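Local coordinates for protein heme peroxidase (Bacteroides thetaiotaomicron, PDB 2GVK) that is a dye-decolorizing peroxidase that probably uses heme and hydrogen peroxide to oxidise dyes and other reducing substrates, at residues F27-L32 with D108-I113; Y187-K192 with T261-Y266. One frame throughout, in Å; residues are numbered along the deposited sequence.

Contacts 1 and 2 are antiparallel strand pairs of one eight-stranded sheet, contact 1 in the N-terminal and contact 2 in the C-terminal Dyp-type half, with strands 66-72 and 296-306 between them. Their centres are about 12 Å apart, and side chains from one face of each pair meet in the barrel interior. There His-112 ND1 and Tyr-266 OH, 2.7 Å apart, probably hydrogen-bond, while Ile-264 CD1 packs 3.6 Å from His-112 ND1. The ring of Phe-27 stacks on that of Tyr-262, and Leu-110 CD2 lies 3.7 Å from Val-188 CG1. The two halves thus share one core. The modelled sodium ion lies about 13 Å from the side chain of Leu-32.

Contact 1: F27-L32 with D108-I113; sequences FIVYNL and DLLFHI
Asp-108 reaches across to strand 27-32 where a classic beta bulge sets it and Leu-109 both opposite Tyr-30. The carbonyl oxygen of Tyr-30 consequently accepts two N-H groups, from Asp-108 N at 2.8 Å and Leu-109 N at 3.0 Å. Along the Asp-108 side chain, CB rests 3.4 Å from Tyr-30 O; CG, anti to the carbonyl carbon and beside the backbone N (chi1 -69°), lies 3.6 Å from Asn-31 OD1, which directs the carboxylate towards the backbone of Asn-31 and Leu-32. At the tip, OD2 takes the N-H of Leu-32 through its anti lone pair, 2.8 Å and nearly straight, and also accepts from a water that donates to Leu-32 O. OD1 receives a second water, shared with Asn-31 OD1. With the carboxylate cut back to an alanine, the N-H of Leu-32 would probably lose its acceptor and both waters one of their holds.

Further along, Tyr-30 and Phe-111 meet rim to rim, CD2 to CE2 at 3.8 Å, while Ile-28 CG2 lies over the centre of one face of the Tyr-30 ring. On the other side of the sheet, the Phe-27 and His-112 rings are nearly parallel (8°) but slid apart, centroids 4.9 Å distant. Strand 136-145 flanks residues 27-32 and strand 66-72 flanks 108-113; Leu-32 packs on helix 73-79, and Ser-255 of a second subunit touches Ile-28 and Tyr-30.

Contact 2: Y187-K192 with T261-Y266; sequences YVFVQK and TYFIGY
In the C-terminal half of the ferredoxin-like beta-barrel fold of dye-decolorizing peroxidases, strands 187-192 and 261-266 run antiparallel. Phe-189 with Gly-265 and Gln-191 with Phe-263 are the hydrogen-bonded pairs, each closed by two backbone bonds. Where Gly-265 has no side chain, the ring of Phe-263 takes the space: a beta carbon there would clash with its CZ. This ring, swung out with CG anti to the backbone N (chi1 171°), brings CE2 3.6 Å from Phe-189 O and 4.1 Å from Phe-189 CD2, at the edge of the Phe-189 ring. Gln-191 OE1 approaches Phe-263 CD2 with amide and ring planes almost perpendicular (81°), and bonds to Tyr-193 OH. Helix 270-281 packs on this face through Leu-277 and Met-276.

The opposite face carries Val-188, Val-190, Lys-192, Tyr-262, Ile-264 and Tyr-266. The aliphatic stem of Lys-192 lies against the Tyr-262 ring, CG 3.4 Å from CD2, before its bend at chi3 (73°) leads NZ away to a salt bridge with Asp-140. Val-190 CB approaches the same ring obliquely, 3.7 Å from Tyr-262 CE1, and its side chain runs alongside Ile-264. Packing is tight at Val-188, whose CG2 sits 3.4 Å from Ile-264 CG1, closer than usual for two carbons; the same methyl makes a CH-pi contact over one face of the Tyr-266 ring, 3.7 Å from its centroid.

Contact 1: F27-L32 with D108-I113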
ATOM      1  N   PHE A  27      15.483   9.006 -19.058  1.00 11.22           N
ATOM      2  CA  PHE A  27      16.254   8.579 -20.256  1.00 11.12           C
ATOM      3  C   PHE A  27      17.423   9.541 -20.435  1.00 10.77           C
ATOM      4  O   PHE A  27      17.216  10.741 -20.649  1.00 10.96           O
ATOM      5  CB  PHE A  27      15.407   8.613 -21.534  1.00 11.37           C
ATOM      6  CG  PHE A  27      14.160   7.781 -21.476  1.00 12.13           C
ATOM      7  CD1 PHE A  27      14.185   6.452 -21.821  1.00 13.19           C
ATOM      8  CD2 PHE A  27      12.927   8.375 -21.202  1.00 14.24           C
ATOM      9  CE1 PHE A  27      13.006   5.714 -21.856  1.00 14.67           C
ATOM     10  CE2 PHE A  27      11.780   7.640 -21.215  1.00 13.66           C
ATOM     11  CZ  PHE A  27      11.822   6.311 -21.581  1.00 13.51           C
ATOM     12  N   ILE A  28      18.643   9.023 -20.359  1.00 10.43           N
ATOM     13  CA  ILE A  28      19.837   9.835 -20.588  1.00 10.71           C
ATOM     14  C   ILE A  28      20.659   9.281 -21.754  1.00 10.63           C
ATOM     15  O   ILE A  28      20.991   8.110 -21.781  1.00 10.81           O
ATOM     16  CB  ILE A  28      20.728   9.884 -19.331  1.00 10.60           C
ATOM     17  CG1 ILE A  28      20.045  10.695 -18.235  1.00 13.36           C
ATOM     18  CG2 ILE A  28      22.036  10.484 -19.653  1.00 11.64           C
ATOM     19  CD1 ILE A  28      20.704  10.564 -16.888  1.00 14.94           C
ATOM     20  N   VAL A  29      20.969  10.148 -22.719  1.00 10.65           N
ATOM     21  CA  VAL A  29      21.879   9.817 -23.779  1.00 10.81           C
ATOM     22  C   VAL A  29      23.097  10.717 -23.659  1.00 10.66           C
ATOM     23  O   VAL A  29      22.975  11.943 -23.570  1.00 10.80           O
ATOM     24  CB  VAL A  29      21.232   9.977 -25.170  1.00 10.78           C
ATOM     25  CG1 VAL A  29      22.245   9.736 -26.275  1.00 12.32           C
ATOM     26  CG2 VAL A  29      20.070   9.022 -25.303  1.00 11.59           C
ATOM     27  N   TYR A  30      24.260  10.085 -23.585  1.00 10.56           N
ATOM     28  CA  TYR A  30      25.533  10.767 -23.483  1.00 10.59           C
ATOM     29  C   TYR A  30      26.344  10.565 -24.753  1.00 10.91           C
ATOM     30  O   TYR A  30      26.295   9.493 -25.361  1.00 10.90           O
ATOM     31  CB  TYR A  30      26.352  10.170 -22.351  1.00 10.74           C
ATOM     32  CG  TYR A  30      25.938  10.528 -20.941  1.00  9.76           C
ATOM     33  CD1 TYR A  30      25.982  11.827 -20.505  1.00 11.40           C
ATOM     34  CD2 TYR A  30      25.765   9.530 -19.981  1.00 10.72           C
ATOM     35  CE1 TYR A  30      25.755  12.153 -19.160  1.00 11.39           C
ATOM     36  CE2 TYR A  30      25.532   9.848 -18.648  1.00 11.23           C
ATOM     37  CZ  TYR A  30      25.524  11.160 -18.252  1.00 12.51           C
ATOM     38  OH  TYR A  30      25.358  11.484 -16.927  1.00 13.83           O
ATOM     39  N   ASN A  31      27.174  11.548 -25.088  1.00 11.33           N
ATOM     40  CA  ASN A  31      28.274  11.338 -26.013  1.00 11.51           C
ATOM     41  C   ASN A  31      29.570  11.245 -25.222  1.00 11.69           C
ATOM     42  O   ASN A  31      29.718  11.883 -24.193  1.00 11.53           O
ATOM     43  CB  ASN A  31      28.388  12.484 -27.004  1.00 11.58           C
ATOM     44  CG  ASN A  31      27.564  12.268 -28.260  1.00 13.77           C
ATOM     45  OD1 ASN A  31      27.015  11.190 -28.490  1.00 13.60           O
ATOM     46  ND2 ASN A  31      27.465  13.320 -29.086  1.00 16.16           N
ATOM     47  N   LEU A  32      30.501  10.441 -25.712  1.00 11.86           N
ATOM     48  CA  LEU A  32      31.822  10.359 -25.125  1.00 12.10           C
ATOM     49  C   LEU A  32      32.635  11.586 -25.465  1.00 12.63           C
ATOM     50  O   LEU A  32      32.522  12.116 -26.555  1.00 12.88           O
ATOM     51  CB  LEU A  32      32.561   9.121 -25.647  1.00 12.24           C
ATOM     52  CG  LEU A  32      31.902   7.773 -25.383  1.00 13.10           C
ATOM     53  CD1 LEU A  32      32.704   6.689 -26.052  1.00 14.91           C
ATOM     54  CD2 LEU A  32      31.771   7.519 -23.898  1.00 14.96           C
ATOM     55  N   ASP A 108      26.129   7.947 -27.692  1.00 10.75           N
ATOM     56  CA  ASP A 108      27.145   6.909 -27.462  1.00 10.64           C
ATOM     57  C   ASP A 108      26.752   5.965 -26.336  1.00 10.63           C
ATOM     58  O   ASP A 108      27.038   4.777 -26.401  1.00 10.84           O
ATOM     59  CB  ASP A 108      28.486   7.542 -27.137  1.00 10.52           C
ATOM     60  CG  ASP A 108      29.116   8.274 -28.339  1.00 11.98           C
ATOM     61  OD1 ASP A 108      28.851   7.886 -29.508  1.00 12.19           O
ATOM     62  OD2 ASP A 108      29.928   9.210 -28.107  1.00 13.22           O
ATOM     63  N   LEU A 109      26.151   6.529 -25.275  1.00 10.82           N
ATOM     64  CA  LEU A 109      25.679   5.752 -24.126  1.00 10.82           C
ATOM     65  C   LEU A 109      24.229   6.066 -23.861  1.00 10.72           C
ATOM     66  O   LEU A 109      23.825   7.233 -23.899  1.00 11.01           O
ATOM     67  CB  LEU A 109      26.483   6.081 -22.856  1.00 11.08           C
ATOM     68  CG  LEU A 109      27.989   5.850 -22.855  1.00 12.54           C
ATOM     69  CD1 LEU A 109      28.552   6.253 -21.496  1.00 14.07           C
ATOM     70  CD2 LEU A 109      28.352   4.391 -23.194  1.00 12.47           C
ATOM     71  N   LEU A 110      23.449   5.027 -23.555  1.00 10.59           N
ATOM     72  CA  LEU A 110      22.065   5.184 -23.112  1.00 10.66           C
ATOM     73  C   LEU A 110      21.875   4.604 -21.724  1.00 10.78           C
ATOM     74  O   LEU A 110      22.287   3.476 -21.453  1.00 10.90           O
ATOM     75  CB  LEU A 110      21.093   4.473 -24.076  1.00 11.05           C
ATOM     76  CG  LEU A 110      19.612   4.377 -23.604  1.00 11.67           C
ATOM     77  CD1 LEU A 110      18.913   5.715 -23.637  1.00 12.13           C
ATOM     78  CD2 LEU A 110      18.856   3.362 -24.438  1.00 13.88           C
ATOM     79  N   PHE A 111      21.243   5.383 -20.849  1.00 10.70           N
ATOM     80  CA  PHE A 111      20.767   4.870 -19.564  1.00 10.75           C
ATOM     81  C   PHE A 111      19.280   5.045 -19.499  1.00 10.75           C
ATOM     82  O   PHE A 111      18.759   6.148 -19.742  1.00 10.70           O
ATOM     83  CB  PHE A 111      21.455   5.601 -18.377  1.00 10.83           C
ATOM     84  CG  PHE A 111      22.916   5.329 -18.271  1.00 12.01           C
ATOM     85  CD1 PHE A 111      23.372   4.144 -17.753  1.00 11.72           C
ATOM     86  CD2 PHE A 111      23.852   6.249 -18.741  1.00 11.29           C
ATOM     87  CE1 PHE A 111      24.730   3.881 -17.660  1.00 10.03           C
ATOM     88  CE2 PHE A 111      25.229   5.983 -18.642  1.00 11.91           C
ATOM     89  CZ  PHE A 111      25.655   4.811 -18.109  1.00 10.54           C
ATOM     90  N   HIS A 112      18.583   3.939 -19.217  1.00 10.53           N
ATOM     91  CA  HIS A 112      17.137   3.926 -19.079  1.00 10.83           C
ATOM     92  C   HIS A 112      16.837   3.512 -17.639  1.00 11.01           C
ATOM     93  O   HIS A 112      17.029   2.354 -17.261  1.00 11.43           O
ATOM     94  CB  HIS A 112      16.538   2.959 -20.105  1.00 10.99           C
ATOM     95  CG  HIS A 112      15.056   2.753 -19.977  1.00 11.03           C
ATOM     96  ND1 HIS A 112      14.430   1.582 -20.391  1.00 12.16           N
ATOM     97  CD2 HIS A 112      14.074   3.571 -19.547  1.00 13.05           C
ATOM     98  CE1 HIS A 112      13.131   1.696 -20.197  1.00 13.30           C
ATOM     99  NE2 HIS A 112      12.885   2.882 -19.664  1.00 12.10           N
ATOM    100  N   ILE A 113      16.407   4.499 -16.830  1.00 10.87           N
ATOM    101  CA  ILE A 113      16.277   4.347 -15.395  1.00 11.45           C
ATOM    102  C   ILE A 113      14.800   4.447 -15.016  1.00 11.51           C
ATOM    103  O   ILE A 113      14.141   5.411 -15.368  1.00 11.32           O
ATOM    104  CB  ILE A 113      17.061   5.465 -14.632  1.00 11.42           C
ATOM    105  CG1 ILE A 113      18.402   5.748 -15.296  1.00 13.18           C
ATOM    106  CG2 ILE A 113      17.245   5.073 -13.181  1.00 12.60           C
ATOM    107  CD1 ILE A 113      19.224   6.855 -14.623  1.00 14.39           C
TER
HETATM  108  O   HOH W   1      27.227   9.652 -30.987  1.00 21.18           O
HETATM  109  O   HOH W   2      31.093  11.197 -29.287  1.00 27.96           O

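Contact 2: Y187-K192 with T261-Y266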
ATOM      1  N   TYR A 187      18.939  -5.218 -28.682  1.00 10.45           N
ATOM      2  CA  TYR A 187      19.010  -4.004 -29.479  1.00 10.40           C
ATOM      3  C   TYR A 187      17.926  -3.082 -29.035  1.00 10.84           C
ATOM      4  O   TYR A 187      16.728  -3.426 -29.137  1.00 10.94           O
ATOM      5  CB  TYR A 187      18.824  -4.315 -30.978  1.00  9.96           C
ATOM      6  CG  TYR A 187      19.918  -5.171 -31.563  1.00 10.46           C
ATOM      7  CD1 TYR A 187      21.118  -4.616 -31.938  1.00 10.70           C
ATOM      8  CD2 TYR A 187      19.725  -6.544 -31.779  1.00 11.70           C
ATOM      9  CE1 TYR A 187      22.141  -5.410 -32.483  1.00 11.29           C
ATOM     10  CE2 TYR A 187      20.716  -7.328 -32.342  1.00 10.82           C
ATOM     11  CZ  TYR A 187      21.934  -6.766 -32.654  1.00 10.14           C
ATOM     12  OH  TYR A 187      22.932  -7.541 -33.233  1.00 12.29           O
ATOM     13  N   VAL A 188      18.304  -1.894 -28.561  1.00 11.00           N
ATOM     14  CA  VAL A 188      17.323  -0.911 -28.129  1.00 11.32           C
ATOM     15  C   VAL A 188      17.364   0.331 -28.995  1.00 11.34           C
ATOM     16  O   VAL A 188      18.425   0.845 -29.324  1.00 12.03           O
ATOM     17  CB  VAL A 188      17.484  -0.542 -26.586  1.00 11.70           C
ATOM     18  CG1 VAL A 188      18.768   0.140 -26.335  1.00 12.13           C
ATOM     19  CG2 VAL A 188      16.333   0.305 -26.120  1.00 13.14           C
ATOM     20  N   PHE A 189      16.189   0.768 -29.415  1.00 10.85           N
ATOM     21  CA  PHE A 189      16.072   1.921 -30.259  1.00 10.49           C
ATOM     22  C   PHE A 189      15.221   2.962 -29.555  1.00 10.62           C
ATOM     23  O   PHE A 189      14.203   2.635 -28.980  1.00 10.55           O
ATOM     24  CB  PHE A 189      15.447   1.523 -31.613  1.00 10.63           C
ATOM     25  CG  PHE A 189      15.488   2.606 -32.639  1.00  9.97           C
ATOM     26  CD1 PHE A 189      16.669   2.958 -33.232  1.00 11.07           C
ATOM     27  CD2 PHE A 189      14.315   3.257 -33.037  1.00 11.50           C
ATOM     28  CE1 PHE A 189      16.707   3.959 -34.162  1.00 13.80           C
ATOM     29  CE2 PHE A 189      14.357   4.249 -33.992  1.00 12.03           C
ATOM     30  CZ  PHE A 189      15.531   4.593 -34.549  1.00 11.96           C
ATOM     31  N   VAL A 190      15.693   4.209 -29.541  1.00 10.51           N
ATOM     32  CA  VAL A 190      14.958   5.286 -28.928  1.00 10.81           C
ATOM     33  C   VAL A 190      14.624   6.393 -29.944  1.00 10.74           C
ATOM     34  O   VAL A 190      15.408   6.682 -30.870  1.00 10.77           O
ATOM     35  CB  VAL A 190      15.739   5.911 -27.725  1.00 11.03           C
ATOM     36  CG1 VAL A 190      15.922   4.884 -26.606  1.00 13.18           C
ATOM     37  CG2 VAL A 190      17.062   6.484 -28.186  1.00 13.39           C
ATOM     38  N   GLN A 191      13.418   6.970 -29.787  1.00 11.03           N
ATOM     39  CA  GLN A 191      13.000   8.157 -30.532  1.00 11.10           C
ATOM     40  C   GLN A 191      12.205   9.054 -29.647  1.00 11.20           C
ATOM     41  O   GLN A 191      11.240   8.603 -29.022  1.00 11.70           O
ATOM     42  CB  GLN A 191      12.093   7.796 -31.709  1.00 11.24           C
ATOM     43  CG  GLN A 191      12.674   6.995 -32.757  1.00 11.85           C
ATOM     44  CD  GLN A 191      11.638   6.609 -33.795  1.00 12.07           C
ATOM     45  OE1 GLN A 191      10.705   5.855 -33.499  1.00 14.93           O
ATOM     46  NE2 GLN A 191      11.788   7.137 -35.023  1.00 12.48           N
ATOM     47  N   LYS A 192      12.524  10.340 -29.668  1.00 11.35           N
ATOM     48  CA  LYS A 192      11.649  11.360 -29.066  1.00 11.69           C
ATOM     49  C   LYS A 192      10.670  11.872 -30.111  1.00 11.44           C
ATOM     50  O   LYS A 192      11.087  12.315 -31.200  1.00 11.46           O
ATOM     51  CB  LYS A 192      12.448  12.538 -28.541  1.00 12.21           C
ATOM     52  CG  LYS A 192      13.125  12.288 -27.282  1.00 16.35           C
ATOM     53  CD  LYS A 192      14.066  13.466 -26.911  1.00 19.79           C
ATOM     54  CE  LYS A 192      13.305  14.666 -26.458  1.00 19.32           C
ATOM     55  NZ  LYS A 192      14.250  15.804 -26.096  1.00 22.48           N
ATOM     56  N   THR A 261       6.205  11.928 -26.608  1.00 11.78           N
ATOM     57  CA  THR A 261       6.312  10.520 -26.308  1.00 12.11           C
ATOM     58  C   THR A 261       7.765  10.120 -26.512  1.00 12.06           C
ATOM     59  O   THR A 261       8.364  10.416 -27.557  1.00 12.35           O
ATOM     60  CB  THR A 261       5.435   9.680 -27.261  1.00 12.12           C
ATOM     61  OG1 THR A 261       4.062   9.889 -26.964  1.00 13.33           O
ATOM     62  CG2 THR A 261       5.753   8.211 -27.130  1.00 13.34           C
ATOM     63  N   TYR A 262       8.351   9.482 -25.508  1.00 11.76           N
ATOM     64  CA  TYR A 262       9.673   8.929 -25.644  1.00 11.60           C
ATOM     65  C   TYR A 262       9.531   7.449 -25.953  1.00 11.42           C
ATOM     66  O   TYR A 262       9.141   6.657 -25.095  1.00 11.50           O
ATOM     67  CB  TYR A 262      10.500   9.154 -24.353  1.00 11.66           C
ATOM     68  CG  TYR A 262      12.008   9.089 -24.565  1.00 12.39           C
ATOM     69  CD1 TYR A 262      12.640   7.869 -24.789  1.00 13.69           C
ATOM     70  CD2 TYR A 262      12.794  10.246 -24.576  1.00 14.30           C
ATOM     71  CE1 TYR A 262      13.980   7.797 -25.023  1.00 12.55           C
ATOM     72  CE2 TYR A 262      14.160  10.176 -24.803  1.00 13.07           C
ATOM     73  CZ  TYR A 262      14.739   8.934 -25.047  1.00 13.75           C
ATOM     74  OH  TYR A 262      16.105   8.824 -25.263  1.00 16.33           O
ATOM     75  N   PHE A 263       9.737   7.106 -27.220  1.00 11.45           N
ATOM     76  CA  PHE A 263       9.687   5.733 -27.658  1.00 11.61           C
ATOM     77  C   PHE A 263      10.959   5.022 -27.310  1.00 11.17           C
ATOM     78  O   PHE A 263      12.067   5.528 -27.576  1.00 11.08           O
ATOM     79  CB  PHE A 263       9.481   5.660 -29.176  1.00 11.76           C
ATOM     80  CG  PHE A 263       9.637   4.280 -29.728  1.00 12.92           C
ATOM     81  CD1 PHE A 263       8.610   3.382 -29.648  1.00 16.60           C
ATOM     82  CD2 PHE A 263      10.839   3.854 -30.237  1.00 15.97           C
ATOM     83  CE1 PHE A 263       8.770   2.041 -30.120  1.00 17.17           C
ATOM     84  CE2 PHE A 263      10.994   2.521 -30.708  1.00 14.64           C
ATOM     85  CZ  PHE A 263       9.945   1.649 -30.654  1.00 15.68           C
ATOM     86  N   ILE A 264      10.826   3.834 -26.722  1.00 10.96           N
ATOM     87  CA  ILE A 264      11.958   2.970 -26.512  1.00 10.84           C
ATOM     88  C   ILE A 264      11.510   1.523 -26.778  1.00 10.98           C
ATOM     89  O   ILE A 264      10.495   1.071 -26.260  1.00 11.45           O
ATOM     90  CB  ILE A 264      12.557   3.147 -25.086  1.00 11.02           C
ATOM     91  CG1 ILE A 264      13.769   2.263 -24.901  1.00 11.04           C
ATOM     92  CG2 ILE A 264      11.496   2.870 -24.007  1.00 13.36           C
ATOM     93  CD1 ILE A 264      14.635   2.672 -23.771  1.00 10.35           C
ATOM     94  N   GLY A 265      12.243   0.840 -27.648  1.00 11.03           N
ATOM     95  CA  GLY A 265      11.896  -0.503 -28.076  1.00 10.86           C
ATOM     96  C   GLY A 265      13.085  -1.427 -27.992  1.00 10.73           C
ATOM     97  O   GLY A 265      14.140  -1.152 -28.593  1.00 10.68           O
ATOM     98  N   TYR A 266      12.945  -2.473 -27.187  1.00 10.62           N
ATOM     99  CA  TYR A 266      13.962  -3.507 -27.034  1.00 10.67           C
ATOM    100  C   TYR A 266      13.643  -4.701 -27.936  1.00 10.35           C
ATOM    101  O   TYR A 266      12.482  -5.211 -27.960  1.00 10.38           O
ATOM    102  CB  TYR A 266      14.013  -3.988 -25.588  1.00 10.67           C
ATOM    103  CG  TYR A 266      14.506  -2.973 -24.587  1.00  9.91           C
ATOM    104  CD1 TYR A 266      15.855  -2.871 -24.292  1.00 12.09           C
ATOM    105  CD2 TYR A 266      13.626  -2.155 -23.902  1.00 11.50           C
ATOM    106  CE1 TYR A 266      16.330  -1.965 -23.364  1.00 12.31           C
ATOM    107  CE2 TYR A 266      14.095  -1.218 -22.952  1.00 10.51           C
ATOM    108  CZ  TYR A 266      15.444  -1.151 -22.673  1.00 11.79           C
ATOM    109  OH  TYR A 266      15.934  -0.261 -21.721  1.00 12.93           O
TER